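Arginine kinase (Cydia pomonella granulosis virus, PDB 6VVG) probably acts as a serine/threonine protein kinase, named PK-1, that binds an adenine nucleotide in the cleft between its two lobes. Local coordinates at residues D131-N135 and N136-N140; D174-T177 and V178-S181; A189-T192 and S193-W196; L259-N262 and S263-S266. All coordinates share one frame; numbering follows the deposited sequence.

Contact 1 of 4, residues D131-N135 and N136-N140; sequences DLHKN and NIVHN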
loop_
_atom_site.group_PDB
_atom_site.type_symbol
_atom_site.label_atom_id
_atom_site.label_comp_id
_atom_site.label_asym_id
_atom_site.label_seq_id
_atom_site.Cartn_x
_atom_site.Cartn_y
_atom_site.Cartn_z
ATOM N N ASP A 131 -15.388 1.735 -3.563
ATOM C CA ASP A 131 -14.505 1.141 -4.551
ATOM C C ASP A 131 -13.061 1.092 -4.044
ATOM O O ASP A 131 -12.379 0.082 -4.188
ATOM C CB ASP A 131 -14.585 1.913 -5.868
ATOM C CG ASP A 131 -14.079 1.111 -7.052
ATOM O OD1 ASP A 131 -13.972 -0.127 -6.932
ATOM O OD2 ASP A 131 -13.782 1.718 -8.103
ATOM N N LEU A 132 -12.603 2.193 -3.443
ATOM C CA LEU A 132 -11.273 2.187 -2.836
ATOM C C LEU A 132 -11.176 1.133 -1.744
ATOM O O LEU A 132 -10.186 0.398 -1.667
ATOM C CB LEU A 132 -10.960 3.569 -2.267
ATOM C CG LEU A 132 -9.732 3.713 -1.371
ATOM C CD1 LEU A 132 -8.499 3.222 -2.102
ATOM C CD2 LEU A 132 -9.558 5.163 -0.928
ATOM N N HIS A 133 -12.205 1.034 -0.900
ATOM C CA HIS A 133 -12.165 0.136 0.245
ATOM C C HIS A 133 -12.066 -1.328 -0.159
ATOM O O HIS A 133 -11.558 -2.135 0.625
ATOM C CB HIS A 133 -13.406 0.372 1.107
ATOM C CG HIS A 133 -13.418 1.709 1.784
ATOM N ND1 HIS A 133 -14.565 2.277 2.296
ATOM C CD2 HIS A 133 -12.419 2.586 2.039
ATOM C CE1 HIS A 133 -14.271 3.446 2.839
ATOM N NE2 HIS A 133 -12.975 3.657 2.696
ATOM N N LYS A 134 -12.529 -1.694 -1.357
ATOM C CA LYS A 134 -12.386 -3.076 -1.800
ATOM C C LYS A 134 -10.928 -3.524 -1.807
ATOM O O LYS A 134 -10.657 -4.731 -1.775
ATOM C CB LYS A 134 -12.986 -3.251 -3.196
ATOM C CG LYS A 134 -14.512 -3.183 -3.271
ATOM C CD LYS A 134 -14.976 -3.331 -4.725
ATOM C CE LYS A 134 -16.462 -3.042 -4.888
ATOM N NZ LYS A 134 -16.727 -2.110 -6.028
ATOM N N ASN A 135 -9.988 -2.584 -1.858
ATOM C CA ASN A 135 -8.563 -2.882 -1.807
ATOM C C ASN A 135 -8.027 -2.951 -0.383
ATOM O O ASN A 135 -6.818 -3.131 -0.200
ATOM C CB ASN A 135 -7.781 -1.824 -2.594
ATOM C CG ASN A 135 -8.260 -1.690 -4.029
ATOM O OD1 ASN A 135 -8.000 -2.553 -4.865
ATOM N ND2 ASN A 135 -8.968 -0.604 -4.320
ATOM N N ASN A 136 -8.897 -2.825 0.622
ATOM C CA ASN A 136 -8.492 -2.761 2.027
ATOM C C ASN A 136 -7.568 -1.569 2.274
ATOM O O ASN A 136 -6.583 -1.651 3.011
ATOM C CB ASN A 136 -7.849 -4.073 2.480
ATOM C CG ASN A 136 -8.886 -5.100 2.919
ATOM O OD1 ASN A 136 -10.090 -4.848 2.844
ATOM N ND2 ASN A 136 -8.426 -6.256 3.379
ATOM N N ILE A 137 -7.904 -0.446 1.648
ATOM C CA ILE A 137 -7.238 0.831 1.862
ATOM C C ILE A 137 -8.306 1.851 2.226
ATOM O O ILE A 137 -9.403 1.839 1.657
ATOM C CB ILE A 137 -6.460 1.279 0.607
ATOM C CG1 ILE A 137 -5.361 0.267 0.277
ATOM C CG2 ILE A 137 -5.876 2.664 0.809
ATOM C CD1 ILE A 137 -4.619 0.554 -1.018
ATOM N N VAL A 138 -7.993 2.732 3.172
ATOM C CA VAL A 138 -8.879 3.831 3.539
ATOM C C VAL A 138 -8.219 5.140 3.131
ATOM O O VAL A 138 -6.990 5.273 3.147
ATOM C CB VAL A 138 -9.222 3.837 5.044
ATOM C CG1 VAL A 138 -10.165 2.684 5.372
ATOM C CG2 VAL A 138 -7.958 3.772 5.880
ATOM N N HIS A 139 -9.047 6.115 2.752
ATOM C CA HIS A 139 -8.522 7.417 2.348
ATOM C C HIS A 139 -7.934 8.159 3.544
ATOM O O HIS A 139 -6.806 8.666 3.485
ATOM C CB HIS A 139 -9.627 8.235 1.683
ATOM C CG HIS A 139 -9.169 9.558 1.159
ATOM N ND1 HIS A 139 -8.907 10.632 1.980
ATOM C CD2 HIS A 139 -8.925 9.981 -0.104
ATOM C CE1 HIS A 139 -8.521 11.661 1.248
ATOM N NE2 HIS A 139 -8.523 11.293 -0.020
ATOM N N ASN A 140 -8.686 8.235 4.639
ATOM C CA ASN A 140 -8.223 8.683 5.947
ATOM C C ASN A 140 -8.001 10.189 6.047
ATOM O O ASN A 140 -7.510 10.645 7.083
ATOM C CB ASN A 140 -6.924 7.968 6.357
ATOM C CG ASN A 140 -6.515 8.250 7.796
ATOM O OD1 ASN A 140 -7.340 8.235 8.712
ATOM N ND2 ASN A 140 -5.228 8.503 8.000
#

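Contact 2 of 4, residues D174-T177 and V178-S181; sequences DGTT and VYFS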
loop_
_atom_site.group_PDB
_atom_site.type_symbol
_atom_site.label_atom_id
_atom_site.label_comp_id
_atom_site.label_asym_id
_atom_site.label_seq_id
_atom_site.Cartn_x
_atom_site.Cartn_y
_atom_site.Cartn_z
ATOM N N ASP A 174 -2.959 11.404 12.540
ATOM C CA ASP A 174 -2.719 12.106 11.287
ATOM C C ASP A 174 -4.039 12.641 10.733
ATOM O O ASP A 174 -5.122 12.163 11.070
ATOM C CB ASP A 174 -2.031 11.189 10.272
ATOM C CG ASP A 174 -2.884 9.996 9.873
ATOM O OD1 ASP A 174 -3.868 9.683 10.576
ATOM O OD2 ASP A 174 -2.554 9.362 8.848
ATOM N N GLY A 175 -3.938 13.666 9.897
ATOM C CA GLY A 175 -5.125 14.271 9.323
ATOM C C GLY A 175 -5.661 15.411 10.167
ATOM O O GLY A 175 -4.960 16.013 10.986
ATOM N N THR A 176 -6.943 15.701 9.967
ATOM C CA THR A 176 -7.585 16.859 10.579
ATOM C C THR A 176 -8.448 16.421 11.756
ATOM O O THR A 176 -9.408 15.659 11.588
ATOM C CB THR A 176 -8.426 17.617 9.554
ATOM O OG1 THR A 176 -7.648 17.842 8.371
ATOM C CG2 THR A 176 -8.888 18.956 10.114
ATOM N N THR A 177 -8.130 16.956 12.937
ATOM C CA THR A 177 -8.743 16.496 14.176
ATOM C C THR A 177 -10.262 16.567 14.123
ATOM O O THR A 177 -10.947 15.662 14.608
ATOM C CB THR A 177 -8.209 17.332 15.341
ATOM O OG1 THR A 177 -6.775 17.279 15.353
ATOM C CG2 THR A 177 -8.755 16.840 16.671
ATOM N N VAL A 178 -10.811 17.625 13.529
ATOM C CA VAL A 178 -12.246 17.865 13.635
ATOM C C VAL A 178 -13.035 16.922 12.735
ATOM O O VAL A 178 -14.272 16.949 12.728
ATOM C CB VAL A 178 -12.599 19.330 13.317
ATOM C CG1 VAL A 178 -12.059 20.263 14.398
ATOM C CG2 VAL A 178 -12.062 19.731 11.946
ATOM N N TYR A 179 -12.338 16.090 11.969
ATOM C CA TYR A 179 -12.977 15.024 11.211
ATOM C C TYR A 179 -12.743 13.653 11.832
ATOM O O TYR A 179 -13.159 12.645 11.249
ATOM C CB TYR A 179 -12.482 15.026 9.757
ATOM C CG TYR A 179 -13.060 16.127 8.884
ATOM C CD1 TYR A 179 -12.449 17.372 8.808
ATOM C CD2 TYR A 179 -14.206 15.915 8.125
ATOM C CE1 TYR A 179 -12.964 18.379 8.010
ATOM C CE2 TYR A 179 -14.732 16.919 7.325
ATOM C CZ TYR A 179 -14.104 18.148 7.271
ATOM O OH TYR A 179 -14.619 19.148 6.476
ATOM N N PHE A 180 -12.096 13.588 12.996
ATOM C CA PHE A 180 -11.763 12.307 13.609
ATOM C C PHE A 180 -13.016 11.615 14.136
ATOM O O PHE A 180 -13.795 12.215 14.881
ATOM C CB PHE A 180 -10.786 12.497 14.773
ATOM C CG PHE A 180 -9.358 12.743 14.371
ATOM C CD1 PHE A 180 -9.014 13.035 13.066
ATOM C CD2 PHE A 180 -8.356 12.698 15.329
ATOM C CE1 PHE A 180 -7.693 13.270 12.719
ATOM C CE2 PHE A 180 -7.037 12.932 14.988
ATOM C CZ PHE A 180 -6.706 13.219 13.681
ATOM N N SER A 181 -13.189 10.341 13.786
ATOM C CA SER A 181 -14.263 9.543 14.356
ATOM C C SER A 181 -13.954 9.186 15.808
ATOM O O SER A 181 -12.798 9.240 16.237
ATOM C CB SER A 181 -14.457 8.263 13.552
ATOM O OG SER A 181 -13.412 7.339 13.817
#

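Contact 3 of 4, residues A189-T192 and S193-W196; sequences AYQT and SFDW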
loop_
_atom_site.group_PDB
_atom_site.type_symbol
_atom_site.label_atom_id
_atom_site.label_comp_id
_atom_site.label_asym_id
_atom_site.label_seq_id
_atom_site.Cartn_x
_atom_site.Cartn_y
_atom_site.Cartn_z
ATOM N N ALA A 189 -7.585 0.590 15.140
ATOM C CA ALA A 189 -6.923 0.346 13.864
ATOM C C ALA A 189 -7.638 1.090 12.739
ATOM O O ALA A 189 -8.845 1.337 12.796
ATOM C CB ALA A 189 -6.888 -1.151 13.560
ATOM N N TYR A 190 -6.874 1.463 11.711
ATOM C CA TYR A 190 -7.464 2.082 10.531
ATOM C C TYR A 190 -8.548 1.178 9.959
ATOM O O TYR A 190 -8.337 -0.023 9.768
ATOM C CB TYR A 190 -6.385 2.361 9.484
ATOM C CG TYR A 190 -5.517 3.547 9.836
ATOM C CD1 TYR A 190 -6.077 4.804 10.052
ATOM C CD2 TYR A 190 -4.144 3.415 9.960
ATOM C CE1 TYR A 190 -5.291 5.891 10.383
ATOM C CE2 TYR A 190 -3.347 4.498 10.288
ATOM C CZ TYR A 190 -3.928 5.732 10.505
ATOM O OH TYR A 190 -3.141 6.815 10.831
ATOM N N GLN A 191 -9.717 1.757 9.695
ATOM C CA GLN A 191 -10.869 0.985 9.256
ATOM C C GLN A 191 -11.760 1.872 8.403
ATOM O O GLN A 191 -11.651 3.101 8.430
ATOM C CB GLN A 191 -11.649 0.423 10.450
ATOM C CG GLN A 191 -11.818 1.411 11.594
ATOM C CD GLN A 191 -12.483 0.792 12.813
ATOM O OE1 GLN A 191 -13.705 0.656 12.866
ATOM N NE2 GLN A 191 -11.676 0.421 13.801
ATOM N N THR A 192 -12.643 1.231 7.634
ATOM C CA THR A 192 -13.512 1.985 6.737
ATOM C C THR A 192 -14.378 2.978 7.500
ATOM O O THR A 192 -14.716 4.042 6.968
ATOM C CB THR A 192 -14.396 1.038 5.922
ATOM O OG1 THR A 192 -15.150 0.195 6.801
ATOM C CG2 THR A 192 -13.549 0.175 4.994
ATOM N N SER A 193 -14.745 2.656 8.742
ATOM C CA SER A 193 -15.608 3.547 9.510
ATOM C C SER A 193 -14.965 4.914 9.712
ATOM O O SER A 193 -15.676 5.914 9.865
ATOM C CB SER A 193 -15.956 2.914 10.859
ATOM O OG SER A 193 -14.839 2.890 11.732
ATOM N N PHE A 194 -13.631 4.977 9.725
ATOM C CA PHE A 194 -12.951 6.268 9.766
ATOM C C PHE A 194 -13.433 7.157 8.626
ATOM O O PHE A 194 -13.802 8.320 8.830
ATOM C CB PHE A 194 -11.434 6.086 9.655
ATOM C CG PHE A 194 -10.770 5.578 10.901
ATOM C CD1 PHE A 194 -11.473 4.857 11.845
ATOM C CD2 PHE A 194 -9.421 5.817 11.113
ATOM C CE1 PHE A 194 -10.847 4.390 12.982
ATOM C CE2 PHE A 194 -8.789 5.353 12.246
ATOM C CZ PHE A 194 -9.502 4.638 13.183
ATOM N N ASP A 195 -13.411 6.614 7.405
ATOM C CA ASP A 195 -13.843 7.370 6.236
ATOM C C ASP A 195 -15.328 7.695 6.311
ATOM O O ASP A 195 -15.745 8.809 5.974
ATOM C CB ASP A 195 -13.536 6.580 4.961
ATOM C CG ASP A 195 -12.079 6.675 4.543
ATOM O OD1 ASP A 195 -11.347 7.515 5.101
ATOM O OD2 ASP A 195 -11.668 5.909 3.647
ATOM N N TRP A 196 -16.145 6.732 6.743
ATOM C CA TRP A 196 -17.588 6.952 6.755
ATOM C C TRP A 196 -17.967 8.071 7.715
ATOM O O TRP A 196 -18.868 8.865 7.423
ATOM C CB TRP A 196 -18.311 5.652 7.110
ATOM C CG TRP A 196 -18.112 4.585 6.070
ATOM C CD1 TRP A 196 -17.881 3.258 6.287
ATOM C CD2 TRP A 196 -18.113 4.763 4.646
ATOM N NE1 TRP A 196 -17.747 2.600 5.088
ATOM C CE2 TRP A 196 -17.883 3.502 4.066
ATOM C CE3 TRP A 196 -18.292 5.867 3.805
ATOM C CZ2 TRP A 196 -17.827 3.315 2.686
ATOM C CZ3 TRP A 196 -18.232 5.680 2.438
ATOM C CH2 TRP A 196 -18.004 4.413 1.892
#

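Contact 4 of 4, residues L259-N262 and S263-S266; sequences LDIN and SRLS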
loop_
_atom_site.group_PDB
_atom_site.type_symbol
_atom_site.label_atom_id
_atom_site.label_comp_id
_atom_site.label_asym_id
_atom_site.label_seq_id
_atom_site.Cartn_x
_atom_site.Cartn_y
_atom_site.Cartn_z
ATOM N N LEU A 259 -22.748 8.716 17.993
ATOM C CA LEU A 259 -21.564 8.427 18.796
ATOM C C LEU A 259 -21.340 6.923 18.912
ATOM O O LEU A 259 -20.227 6.430 18.700
ATOM C CB LEU A 259 -21.704 9.054 20.182
ATOM C CG LEU A 259 -20.615 8.672 21.188
ATOM C CD1 LEU A 259 -19.240 9.037 20.640
ATOM C CD2 LEU A 259 -20.859 9.336 22.536
ATOM N N ASP A 260 -22.392 6.182 19.256
ATOM C CA ASP A 260 -22.324 4.730 19.375
ATOM C C ASP A 260 -22.322 4.112 17.983
ATOM O O ASP A 260 -23.279 4.282 17.220
ATOM C CB ASP A 260 -23.514 4.226 20.193
ATOM C CG ASP A 260 -23.413 2.752 20.540
ATOM O OD1 ASP A 260 -22.592 2.033 19.930
ATOM O OD2 ASP A 260 -24.168 2.312 21.431
ATOM N N ILE A 261 -21.245 3.396 17.646
ATOM C CA ILE A 261 -21.157 2.819 16.308
ATOM C C ILE A 261 -22.284 1.821 16.080
ATOM O O ILE A 261 -22.723 1.613 14.942
ATOM C CB ILE A 261 -19.773 2.177 16.085
ATOM C CG1 ILE A 261 -19.538 1.961 14.587
ATOM C CG2 ILE A 261 -19.663 0.863 16.833
ATOM C CD1 ILE A 261 -18.076 1.832 14.198
ATOM N N ASN A 262 -22.784 1.201 17.151
ATOM C CA ASN A 262 -23.905 0.275 17.050
ATOM C C ASN A 262 -25.223 0.971 16.752
ATOM O O ASN A 262 -26.245 0.291 16.595
ATOM C CB ASN A 262 -24.020 -0.528 18.344
ATOM C CG ASN A 262 -22.817 -1.416 18.582
ATOM O OD1 ASN A 262 -22.725 -2.512 18.033
ATOM N ND2 ASN A 262 -21.878 -0.940 19.395
ATOM N N SER A 263 -25.227 2.300 16.670
ATOM C CA SER A 263 -26.391 3.063 16.237
ATOM C C SER A 263 -26.072 3.905 15.007
ATOM O O SER A 263 -26.833 4.815 14.665
ATOM C CB SER A 263 -26.897 3.953 17.373
ATOM O OG SER A 263 -27.437 3.173 18.422
ATOM N N ARG A 264 -24.965 3.606 14.332
ATOM C CA ARG A 264 -24.415 4.444 13.278
ATOM C C ARG A 264 -24.427 3.707 11.946
ATOM O O ARG A 264 -24.350 2.475 11.893
ATOM C CB ARG A 264 -22.974 4.866 13.630
ATOM C CG ARG A 264 -22.364 5.914 12.717
ATOM C CD ARG A 264 -20.859 6.093 12.958
ATOM N NE ARG A 264 -20.498 6.147 14.374
ATOM C CZ ARG A 264 -19.280 5.905 14.844
ATOM N NH1 ARG A 264 -18.300 5.590 14.009
ATOM N NH2 ARG A 264 -19.040 5.979 16.147
ATOM N N LEU A 265 -24.554 4.477 10.868
ATOM C CA LEU A 265 -24.305 3.970 9.521
ATOM C C LEU A 265 -22.792 3.937 9.343
ATOM O O LEU A 265 -22.175 4.909 8.904
ATOM C CB LEU A 265 -24.975 4.844 8.469
ATOM C CG LEU A 265 -26.452 5.178 8.662
ATOM C CD1 LEU A 265 -26.863 6.287 7.699
ATOM C CD2 LEU A 265 -27.320 3.952 8.472
ATOM N N SER A 266 -22.182 2.811 9.704
ATOM C CA SER A 266 -20.731 2.685 9.731
ATOM C C SER A 266 -20.199 1.776 8.633
ATOM O O SER A 266 -18.999 1.476 8.615
ATOM C CB SER A 266 -20.273 2.164 11.095
ATOM O OG SER A 266 -20.855 0.900 11.367
#

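Contact 1 of 4, residues D131-N135 and N136-N140
Leu-132 and His-133, near the end of helix 115-133, take the incoming strand 137-138 against their side chains, and this inner half is the tight one. CD1 of Leu-132 lies 3.9 Å from CB of Ile-137, the two branched chains crossing at about a right angle, while its other methyl, CD2, comes 4.0 Å from CB of His-139. With CG set anti to the backbone N (chi1 169°), the leucine sends one methyl to each of these residues, a job for which its forked apolar end is well suited. His-133 presents the edge of its ring: CD2 lies 3.1 Å from the carbonyl O of Ile-137, nearly in the ring plane, and NE2, bound to Asp-195, also passes CG1 of Val-138 at 4.0 Å.

The solvent side is looser in its side chains: Lys-134 is exposed and scarcely meets the strand, although the backbone there is well bonded, reversing in a type I turn closed by Asn-136 N to His-133 O at 2.7 Å. Asn-135 folds its amide back, ND2 to Leu-132 O at 3.1 Å, so that one carbonyl serves both the backbone N and the side chain of this residue. Asn-136 has positive phi, which asparagine tolerates well, and its ND2 bonds Val-167 O of the second subunit.

His-139 begins the His-Asn-Asp that stands where most kinases have His-Arg-Asp, and its NE2 bonds Cys-159 O. Ile-137 packs on helix 59-66, strand 137-138 pairs with strand 165-166, and Val-138 meets helix 192-208.

Contact 2 of 4, residues D174-T177 and V178-S181
The end of the activation segment, the P+1 loop just before the Ser-Pro-Glu that replaces the usual Ala-Pro-Glu of kinases, is folded here into a short 3-10 turn with the Phe-180 ring packed against it. Two backbone bonds hold the turn: Tyr-179 N to Thr-176 O, 3.0 Å, and Phe-180 N to Thr-177 O, 2.9 Å. Phe-180 folds back against the chain, CG lying beside its own N (chi1 -77°), and places one ring face against Thr-177, whose CA stands 3.6 Å from the ring centroid and only 9° off the normal: a CH-pi contact. The ring rim also meets backbone oxygen, CZ being 3.2 Å from Asp-174 O. Gly-175 passes the ring edge with a positive phi (91°) that glycine, with no side chain, adopts readily.

On the other flank, Thr-176 and Tyr-179 lie side by side, CB to CD1 at 4.1 Å, while the threonine methyl CG2 touches CG2 of Val-178 at 3.7 Å. A threonine suits this place because its hydroxyl still binds Lys-143 NZ. Asp-174 forms salt bridges with Arg-165 and Lys-184. Tyr-179 packs on helix 192-208, Thr-177 and Phe-180 lean on helix 228-235, and Ser-181 OG caps helix 182-185 at Lys-184 N.

Contact 3 of 4, residues A189-T192 and S193-W196
Polar bonds first: Gln-191 spans the approach to helix 192-208, its OE1 taking the hydroxyl of Ser-193 (OG to OE1, 2.8 Å) from 37° above the carbonyl plane, while its NE2 reaches back 3.1 Å to Ala-189 O, which lies in the amide plane. Glutamine suits the place because one amide has both an acceptor and a donor; with these bonds, and that of NE2 to Glu-188, its rotation is largely fixed. Two backbone bonds start the helix, Phe-194 N to Gln-191 O at 3.0 Å and Trp-196 N to Thr-192 O at 3.1 Å. The buried carboxylate of Asp-195 is also held by hydrogen bonds: OD2 takes His-133 NE2 and the backbone N of His-139, OD1 that of Asn-140.

Aromatic packing comes next. Tyr-190 and Phe-194 meet rim to rim, centroids 5.8 Å apart and planes at 72°, with CD1 of the tyrosine 3.5 Å from CE2 of the phenylalanine. The backbone N of Gln-191 stands over the centre of one face of the Phe-194 ring, 4.1 Å above its plane, and CG of Gln-191 sits 3.4 Å from its CE1. Trp-196 turns a face to Thr-192 O, and its indole lies alongside the threonine side chain.

Asp-195 opens the Asp-x-Trp-x-x-Gly sequence of the F helix, Trp-196 filling the first variable position; this is a hallmark of the protein kinase fold, where the aspartate braces the catalytic loop.

Contact 4 of 4, residues L259-N262 and S263-S266
Arg-264 folds its guanidinium back against Leu-259 and Ile-261, in the place of the arginine that ends the Asp-Pro-x-x-Arg sequence of many kinases between their last helices; here isoleucine stands for the proline. The flat group is turned edge-on to Leu-259, whose O accepts from NH2 at 2.9 Å and lies within 2° of the guanidinium plane, although the donor stands well above the carbonyl plane. One face of the group is turned to Ile-261, with CA 3.6 Å above the plane and offset toward the rim. A bend at chi3 (-44°) brings the otherwise extended chain round to this position. Arginine suits the site because its several N-H groups can bind at once: NE meets Ala-258 O, and NH1 forms a salt bridge with Glu-183.

Ile-261 crosses the arginine obliquely, CD1 to NH1 at 3.8 Å, and the same branch also meets Ser-266, CG1 to CB at 3.6 Å. The 3-10 turn is closed by the hydrogen bonds Ser-263 N to Asp-260 O and Arg-264 N to Ile-261 O. Asp-260 makes an Asx turn: OD1 takes Asn-262 N at 2.9 Å from above the carboxylate plane, and on its syn lone pair the amide ND2 of Asn-262 at 3.1 Å.

How the contacts relate
Each contact closes a short turn of its own, and the four follow in series along the chain, none enclosing or crossing another. Contact 1 joins the end of helix 115-133 to the catalytic loop; contact 2 ends the activation segment; contact 3 leads into helix 192-208; contact 4 links helix 247-256 to helix 268-272. Contacts 1 and 3 meet through Asp-195, bonded to His-133 NE2 and His-139 N, and through the edge-to-face rings of His-133 and Trp-196. OD1 of Asp-174 in contact 2 is hydrogen-bonded to Asn-140 ND2 of contact 1 and Tyr-190 OH of contact 3. Contact 4 packs on contact 3, Ser-266 O lying 3.1 Å from Trp-196 CD1, but touches neither of the others.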